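Local coordinates for protein similar to hydroxylamine oxidoreductase (Kuenenia stuttgartiensis, PDB 6H5L) that probably acts as an oxidoreductase, serving as a hydroxylamine oxidoreductase-like, multiheme c-type cytochrome in a 60-heme reductase complex of an anammox bacterium, at residues W54-H59 with G205-D210; K43-Q48 with W183-A188. All blocks are in the same frame, centred on the assembly; numbering follows the deposited sequence.

Interaction 1. Residues W54-H59 with G205-D210; sequences WQPNRH and GAEKCD. With HEC (heme c), chain J.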
loop_
_atom_site.group_PDB
_atom_site.type_symbol
_atom_site.label_atom_id
_atom_site.label_comp_id
_atom_site.label_asym_id
_atom_site.label_seq_id
_atom_site.Cartn_x
_atom_site.Cartn_y
_atom_site.Cartn_z
ATOM N N TRP A 54 -25.924 15.913 38.981
ATOM C CA TRP A 54 -26.523 14.583 38.935
ATOM C C TRP A 54 -28.018 14.660 38.638
ATOM O O TRP A 54 -28.556 13.815 37.914
ATOM C CB TRP A 54 -26.274 13.830 40.244
ATOM C CG TRP A 54 -24.833 13.724 40.715
ATOM C CD1 TRP A 54 -24.414 13.695 42.013
ATOM C CD2 TRP A 54 -23.643 13.621 39.910
ATOM N NE1 TRP A 54 -23.049 13.582 42.070
ATOM C CE2 TRP A 54 -22.550 13.539 40.796
ATOM C CE3 TRP A 54 -23.396 13.593 38.532
ATOM C CZ2 TRP A 54 -21.232 13.433 40.351
ATOM C CZ3 TRP A 54 -22.087 13.488 38.093
ATOM C CH2 TRP A 54 -21.023 13.409 39.001
ATOM N N GLN A 55 -28.703 15.658 39.193
ATOM C CA GLN A 55 -30.150 15.818 39.028
ATOM C C GLN A 55 -30.429 17.281 38.722
ATOM O O GLN A 55 -30.836 18.055 39.599
ATOM C CB GLN A 55 -30.899 15.355 40.281
ATOM C CG GLN A 55 -32.405 15.284 40.127
ATOM C CD GLN A 55 -32.877 13.969 39.536
ATOM O OE1 GLN A 55 -32.075 13.152 39.081
ATOM N NE2 GLN A 55 -34.186 13.754 39.553
ATOM N N PRO A 56 -30.213 17.703 37.470
ATOM C CA PRO A 56 -30.258 19.146 37.168
ATOM C C PRO A 56 -31.624 19.783 37.356
ATOM O O PRO A 56 -31.705 20.889 37.905
ATOM C CB PRO A 56 -29.803 19.205 35.701
ATOM C CG PRO A 56 -29.059 17.929 35.477
ATOM C CD PRO A 56 -29.760 16.911 36.316
ATOM N N ASN A 57 -32.699 19.135 36.899
ATOM C CA ASN A 57 -34.031 19.725 37.025
ATOM C C ASN A 57 -34.336 20.121 38.463
ATOM O O ASN A 57 -34.872 21.206 38.717
ATOM C CB ASN A 57 -35.094 18.750 36.514
ATOM C CG ASN A 57 -35.242 18.779 35.004
ATOM O OD1 ASN A 57 -34.926 19.780 34.358
ATOM N ND2 ASN A 57 -35.740 17.687 34.435
ATOM N N ARG A 58 -33.989 19.260 39.416
ATOM C CA ARG A 58 -34.329 19.511 40.808
ATOM C C ARG A 58 -33.323 20.424 41.500
ATOM O O ARG A 58 -33.706 21.179 42.398
ATOM C CB ARG A 58 -34.444 18.187 41.561
ATOM C CG ARG A 58 -34.710 18.307 43.056
ATOM C CD ARG A 58 -36.127 18.761 43.356
ATOM N NE ARG A 58 -36.401 18.768 44.790
ATOM C CZ ARG A 58 -37.559 19.141 45.325
ATOM N NH1 ARG A 58 -38.552 19.539 44.543
ATOM N NH2 ARG A 58 -37.723 19.116 46.641
ATOM N N HIS A 59 -32.048 20.390 41.101
ATOM C CA HIS A 59 -30.998 20.966 41.932
ATOM C C HIS A 59 -29.989 21.861 41.220
ATOM O O HIS A 59 -29.077 22.364 41.886
ATOM C CB HIS A 59 -30.228 19.848 42.654
ATOM C CG HIS A 59 -31.034 19.135 43.696
ATOM N ND1 HIS A 59 -31.626 19.790 44.755
ATOM C CD2 HIS A 59 -31.340 17.825 43.846
ATOM C CE1 HIS A 59 -32.268 18.914 45.507
ATOM N NE2 HIS A 59 -32.107 17.714 44.980
ATOM N N GLY A 205 -28.363 8.300 36.739
ATOM C CA GLY A 205 -28.721 7.928 35.386
ATOM C C GLY A 205 -30.181 8.155 35.050
ATOM O O GLY A 205 -30.695 7.586 34.083
ATOM N N ALA A 206 -30.864 8.984 35.842
ATOM C CA ALA A 206 -32.279 9.256 35.622
ATOM C C ALA A 206 -32.505 10.457 34.713
ATOM O O ALA A 206 -33.425 10.442 33.887
ATOM C CB ALA A 206 -32.991 9.471 36.961
ATOM N N GLU A 207 -31.687 11.502 34.843
ATOM C CA GLU A 207 -31.794 12.672 33.987
ATOM C C GLU A 207 -30.568 12.901 33.116
ATOM O O GLU A 207 -30.588 13.813 32.284
ATOM C CB GLU A 207 -32.052 13.934 34.826
ATOM C CG GLU A 207 -33.299 13.857 35.694
ATOM C CD GLU A 207 -33.750 15.217 36.190
ATOM O OE1 GLU A 207 -34.975 15.458 36.248
ATOM O OE2 GLU A 207 -32.880 16.052 36.516
ATOM N N LYS A 208 -29.513 12.108 33.280
ATOM C CA LYS A 208 -28.298 12.242 32.489
ATOM C C LYS A 208 -28.248 11.126 31.453
ATOM O O LYS A 208 -28.232 9.943 31.810
ATOM C CB LYS A 208 -27.057 12.192 33.378
ATOM C CG LYS A 208 -27.140 13.032 34.639
ATOM C CD LYS A 208 -25.761 13.516 35.051
ATOM C CE LYS A 208 -24.714 12.426 34.902
ATOM N NZ LYS A 208 -23.375 13.002 34.592
ATOM N N CYS A 209 -28.222 11.504 30.176
ATOM C CA CYS A 209 -28.100 10.550 29.082
ATOM C C CYS A 209 -26.656 10.323 28.665
ATOM O O CYS A 209 -26.407 9.575 27.713
ATOM C CB CYS A 209 -28.919 11.022 27.878
ATOM S SG CYS A 209 -30.688 11.159 28.186
ATOM N N ASP A 210 -25.701 10.943 29.359
ATOM C CA ASP A 210 -24.277 10.772 29.098
ATOM C C ASP A 210 -23.660 9.693 29.978
ATOM O O ASP A 210 -22.456 9.723 30.254
ATOM C CB ASP A 210 -23.543 12.096 29.307
ATOM C CG ASP A 210 -23.679 12.617 30.727
ATOM O OD1 ASP A 210 -24.475 12.041 31.500
ATOM O OD2 ASP A 210 -22.993 13.598 31.076
HETATM FE FE HEC J . -12.875 14.106 34.468
HETATM C CHA HEC J . -15.608 12.140 33.895
HETATM C CHB HEC J . -13.871 14.479 37.770
HETATM C CHC HEC J . -9.998 15.851 35.195
HETATM C CHD HEC J . -11.991 14.012 31.158
HETATM N NA HEC J . -14.428 13.407 35.631
HETATM C C1A HEC J . -15.493 12.663 35.163
HETATM C C2A HEC J . -16.454 12.528 36.241
HETATM C C3A HEC J . -15.974 13.176 37.303
HETATM C C4A HEC J . -14.690 13.742 36.945
HETATM C CMA HEC J . -16.665 13.300 38.676
HETATM C CAA HEC J . -17.805 11.781 36.185
HETATM C CBA HEC J . -18.767 12.551 35.290
HETATM C CGA HEC J . -20.160 11.997 35.417
HETATM O O1A HEC J . -21.060 12.501 34.698
HETATM O O2A HEC J . -20.371 11.058 36.228
HETATM N NB HEC J . -12.098 15.026 36.161
HETATM C C1B HEC J . -12.643 14.999 37.430
HETATM C C2B HEC J . -11.697 15.606 38.345
HETATM C C3B HEC J . -10.628 15.992 37.633
HETATM C C4B HEC J . -10.860 15.630 36.248
HETATM C CMB HEC J . -11.939 15.780 39.863
HETATM C CAB HEC J . -9.351 16.695 38.153
HETATM C CBB HEC J . -8.547 15.777 39.100
HETATM N NC HEC J . -11.303 14.813 33.383
HETATM C C1C HEC J . -10.202 15.484 33.882
HETATM C C2C HEC J . -9.250 15.649 32.803
HETATM C C3C HEC J . -9.833 15.229 31.669
HETATM C C4C HEC J . -11.113 14.634 32.023
HETATM C CMC HEC J . -7.946 16.467 32.921
HETATM C CAC HEC J . -9.226 15.280 30.242
HETATM C CBC HEC J . -7.927 14.453 30.102
HETATM N ND HEC J . -13.656 13.183 32.787
HETATM C C1D HEC J . -13.163 13.362 31.496
HETATM C C2D HEC J . -14.085 12.749 30.562
HETATM C C3D HEC J . -15.215 12.168 31.425
HETATM C C4D HEC J . -14.861 12.484 32.789
HETATM C CMD HEC J . -13.961 12.695 29.024
HETATM C CAD HEC J . -16.472 11.400 30.962
HETATM C CBD HEC J . -17.700 12.288 31.132
HETATM C CGD HEC J . -18.887 11.455 31.535
HETATM O O1D HEC J . -18.762 10.672 32.512
HETATM O O2D HEC J . -19.960 11.580 30.890
HETATM O O HOH W 1 -30.434 11.911 37.830
#
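The side-chain amide of Gln55 lies flat on the carboxylate of Glu207, the two planes only 8° apart and Gln55 CD 3.7 Å from Glu207 OE2. The amide of Asn57 stands upright to that carboxylate, at 89°, while the indole of Trp54 receives Lys208 NZ at its edge, 3.8 Å from CZ3. Glu207, its chain extended beyond CG, thus reaches the first turn of helix 56-59 with both oxygens engaged. OE2 uses its syn lone pair to accept from the backbone Asn57 N at 3.1 Å. OE1 takes Asn57 ND2 at 3.0 Å from above the carboxylate plane, and also bonds the hydroxyl of Tyr17. A water sits between Trp54 O, at 2.7 Å, and the Gln55 amide oxygen, and accepts from Glu207 N.

The neighbouring Lys208 turns to the hemes instead: bent at chi3 (-42°), its chain brings NZ to a hydrogen bond with propionate O1A and a salt bridge to Asp210 OD1 whose hydrogen bond is weak; a second heme's propionate is a further, weak partner. Asp210 OD2 pairs with Arg215. Cys209, first cysteine of a CxxCH motif, is covalently linked to a different heme. In this buried setting, Glu207's negative charge probably benefits from the helix N-terminus, while Lys208 and Arg215 are likely to offset the carboxylates of Asp210 and the propionates.

Interaction 2. Residues K43-Q48 with W183-A188; sequences KYFKAQ and WYAEAA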
loop_
_atom_site.group_PDB
_atom_site.type_symbol
_atom_site.label_atom_id
_atom_site.label_comp_id
_atom_site.label_asym_id
_atom_site.label_seq_id
_atom_site.Cartn_x
_atom_site.Cartn_y
_atom_site.Cartn_z
ATOM N N LYS A 43 -37.742 18.023 53.013
ATOM C CA LYS A 43 -37.577 19.023 54.059
ATOM C C LYS A 43 -36.692 18.553 55.207
ATOM O O LYS A 43 -36.448 19.329 56.139
ATOM C CB LYS A 43 -38.950 19.424 54.602
ATOM C CG LYS A 43 -39.882 20.040 53.567
ATOM C CD LYS A 43 -39.350 21.377 53.069
ATOM C CE LYS A 43 -40.345 22.062 52.146
ATOM N NZ LYS A 43 -39.891 23.420 51.739
ATOM N N TYR A 44 -36.222 17.309 55.177
ATOM C CA TYR A 44 -35.433 16.757 56.269
ATOM C C TYR A 44 -33.935 16.778 56.000
ATOM O O TYR A 44 -33.157 16.485 56.914
ATOM C CB TYR A 44 -35.881 15.320 56.566
ATOM C CG TYR A 44 -37.273 15.228 57.151
ATOM C CD1 TYR A 44 -38.396 15.349 56.344
ATOM C CD2 TYR A 44 -37.462 15.021 58.513
ATOM C CE1 TYR A 44 -39.668 15.268 56.875
ATOM C CE2 TYR A 44 -38.732 14.935 59.053
ATOM C CZ TYR A 44 -39.831 15.060 58.229
ATOM O OH TYR A 44 -41.099 14.977 58.756
ATOM N N PHE A 45 -33.512 17.111 54.783
ATOM C CA PHE A 45 -32.096 17.185 54.457
ATOM C C PHE A 45 -31.906 18.195 53.334
ATOM O O PHE A 45 -32.871 18.734 52.784
ATOM C CB PHE A 45 -31.538 15.810 54.071
ATOM C CG PHE A 45 -32.055 15.287 52.757
ATOM C CD1 PHE A 45 -33.271 14.629 52.685
ATOM C CD2 PHE A 45 -31.313 15.444 51.596
ATOM C CE1 PHE A 45 -33.743 14.144 51.479
ATOM C CE2 PHE A 45 -31.780 14.963 50.388
ATOM C CZ PHE A 45 -32.996 14.312 50.328
ATOM N N LYS A 46 -30.644 18.449 52.998
ATOM C CA LYS A 46 -30.278 19.298 51.876
ATOM C C LYS A 46 -29.452 18.489 50.887
ATOM O O LYS A 46 -28.759 17.540 51.262
ATOM C CB LYS A 46 -29.491 20.535 52.331
ATOM C CG LYS A 46 -30.289 21.477 53.216
ATOM C CD LYS A 46 -29.594 22.818 53.370
ATOM C CE LYS A 46 -30.440 23.781 54.187
ATOM N NZ LYS A 46 -29.889 25.165 54.157
ATOM N N ALA A 47 -29.540 18.868 49.617
ATOM C CA ALA A 47 -28.858 18.126 48.569
ATOM C C ALA A 47 -27.352 18.339 48.636
ATOM O O ALA A 47 -26.867 19.394 49.056
ATOM C CB ALA A 47 -29.379 18.545 47.196
ATOM N N GLN A 48 -26.607 17.318 48.219
ATOM C CA GLN A 48 -25.169 17.464 48.069
ATOM C C GLN A 48 -24.866 18.396 46.899
ATOM O O GLN A 48 -25.688 18.588 45.999
ATOM C CB GLN A 48 -24.508 16.100 47.860
ATOM C CG GLN A 48 -24.699 15.143 49.027
ATOM C CD GLN A 48 -24.111 13.768 48.765
ATOM O OE1 GLN A 48 -22.909 13.626 48.540
ATOM N NE2 GLN A 48 -24.960 12.747 48.792
ATOM N N TRP A 183 -33.479 6.204 55.348
ATOM C CA TRP A 183 -32.144 6.264 55.930
ATOM C C TRP A 183 -31.200 7.184 55.168
ATOM O O TRP A 183 -30.070 7.397 55.623
ATOM C CB TRP A 183 -31.539 4.860 56.028
ATOM C CG TRP A 183 -31.526 4.085 54.745
ATOM C CD1 TRP A 183 -30.562 4.111 53.778
ATOM C CD2 TRP A 183 -32.514 3.147 54.300
ATOM N NE1 TRP A 183 -30.894 3.254 52.755
ATOM C CE2 TRP A 183 -32.089 2.651 53.052
ATOM C CE3 TRP A 183 -33.721 2.684 54.834
ATOM C CZ2 TRP A 183 -32.825 1.713 52.331
ATOM C CZ3 TRP A 183 -34.451 1.754 54.117
ATOM C CH2 TRP A 183 -34.001 1.280 52.878
ATOM N N TYR A 184 -31.627 7.740 54.033
ATOM C CA TYR A 184 -30.826 8.764 53.370
ATOM C C TYR A 184 -30.878 10.072 54.151
ATOM O O TYR A 184 -29.837 10.646 54.492
ATOM C CB TYR A 184 -31.316 8.968 51.933
ATOM C CG TYR A 184 -30.427 9.853 51.075
ATOM C CD1 TYR A 184 -30.465 11.239 51.193
ATOM C CD2 TYR A 184 -29.564 9.303 50.134
ATOM C CE1 TYR A 184 -29.660 12.047 50.414
ATOM C CE2 TYR A 184 -28.756 10.107 49.346
ATOM C CZ TYR A 184 -28.810 11.479 49.492
ATOM O OH TYR A 184 -28.013 12.290 48.718
ATOM N N ALA A 185 -32.089 10.556 54.442
ATOM C CA ALA A 185 -32.234 11.798 55.196
ATOM C C ALA A 185 -31.717 11.648 56.620
ATOM O O ALA A 185 -31.161 12.594 57.188
ATOM C CB ALA A 185 -33.697 12.236 55.204
ATOM N N GLU A 186 -31.897 10.468 57.216
ATOM C CA GLU A 186 -31.415 10.247 58.575
ATOM C C GLU A 186 -29.897 10.355 58.642
ATOM O O GLU A 186 -29.352 10.962 59.570
ATOM C CB GLU A 186 -31.881 8.881 59.079
ATOM C CG GLU A 186 -31.535 8.592 60.532
ATOM C CD GLU A 186 -32.246 9.514 61.504
ATOM O OE1 GLU A 186 -31.562 10.286 62.209
ATOM O OE2 GLU A 186 -33.492 9.471 61.563
ATOM N N ALA A 187 -29.197 9.772 57.666
ATOM C CA ALA A 187 -27.744 9.909 57.621
ATOM C C ALA A 187 -27.331 11.371 57.493
ATOM O O ALA A 187 -26.339 11.799 58.097
ATOM C CB ALA A 187 -27.171 9.079 56.473
ATOM N N ALA A 188 -28.082 12.155 56.713
ATOM C CA ALA A 188 -27.799 13.582 56.599
ATOM C C ALA A 188 -28.108 14.324 57.893
ATOM O O ALA A 188 -27.416 15.291 58.230
ATOM C CB ALA A 188 -28.600 14.177 55.445
#
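Segment 43-48, an irregular length of chain that becomes extended from Phe45 onward, passes across helix 182-189 and comes closest at Phe45 and Ala185, whose CA atoms are 5.4 Å apart. Here a loop packs on a helix of a largely helical multiheme cytochrome, with Tyr184, Ala185 and Ala188 supplying the helix side of the contact.

Phe45 carries the loop's side of the contact. Its CG sits between the backbone N and the carbonyl carbon (chi1 69°), which directs the side chain at the helix, where Tyr184 and Ala185 meet the ring and Ala188 meets CB. The edge of Tyr184, carried by CD1 and CE1, points at one face of the phenyl group in a T-shaped pair, with centroids 5.2 Å apart and planes at 61°; the nearest carbons are Phe45 CE2 and Tyr184 CE1, at 3.6 Å. The methyl of Ala185 approaches CD1 of the ring obliquely at 3.5 Å, and that of Ala188 lies 3.6 Å from Phe45 CB. Ala185 also touches CB of Tyr44, whose hydroxyl extends away to Glu412.

Tyr184 uses its hydroxyl as well as its edge. With CG anti to the backbone N, it reaches along the loop toward Gln48, and its hydroxyl also bonds Asp200 on helix 197-202. Replacing the tyrosine by an alanine would probably leave the face of Phe45 without its aromatic partner and deprive both Gln48 and Asp200 of a hydrogen-bonding mate. The next residue back, Trp183, belongs to a heme pocket, so this turn of helix borders the cofactor array as well as the loop. Gln48, extended beyond CG, donates NE2 to Tyr184 OH at 3.1 Å. The oxygen lies close to the amide plane, and the N-H...O angle is 149°.

How the interactions relate
Both contacts dock the N-terminal part of the chain onto later structure, a loop in interaction 1 and helix 182-189 in interaction 2, and their segments alternate in sequence. Both are buried, with Asn57 partly exposed in interaction 1 and Tyr44 and Ala188 in interaction 2; interaction 1 lies deeper, its centre about 14 Å from the chain centre against about 19 Å. Chemistry follows place: near heme propionates, 54-59 and 205-210 meet through charge, hydrogen bonds and water, whereas 43-48 and 183-188 join through aromatic and methyl packing with one polar bond. His59 CE1 packs against Ala47 CB, 3.4 Å apart. Helix 174-180 touches side chains of both, and Asp200 contacts Trp54 as well as Tyr184.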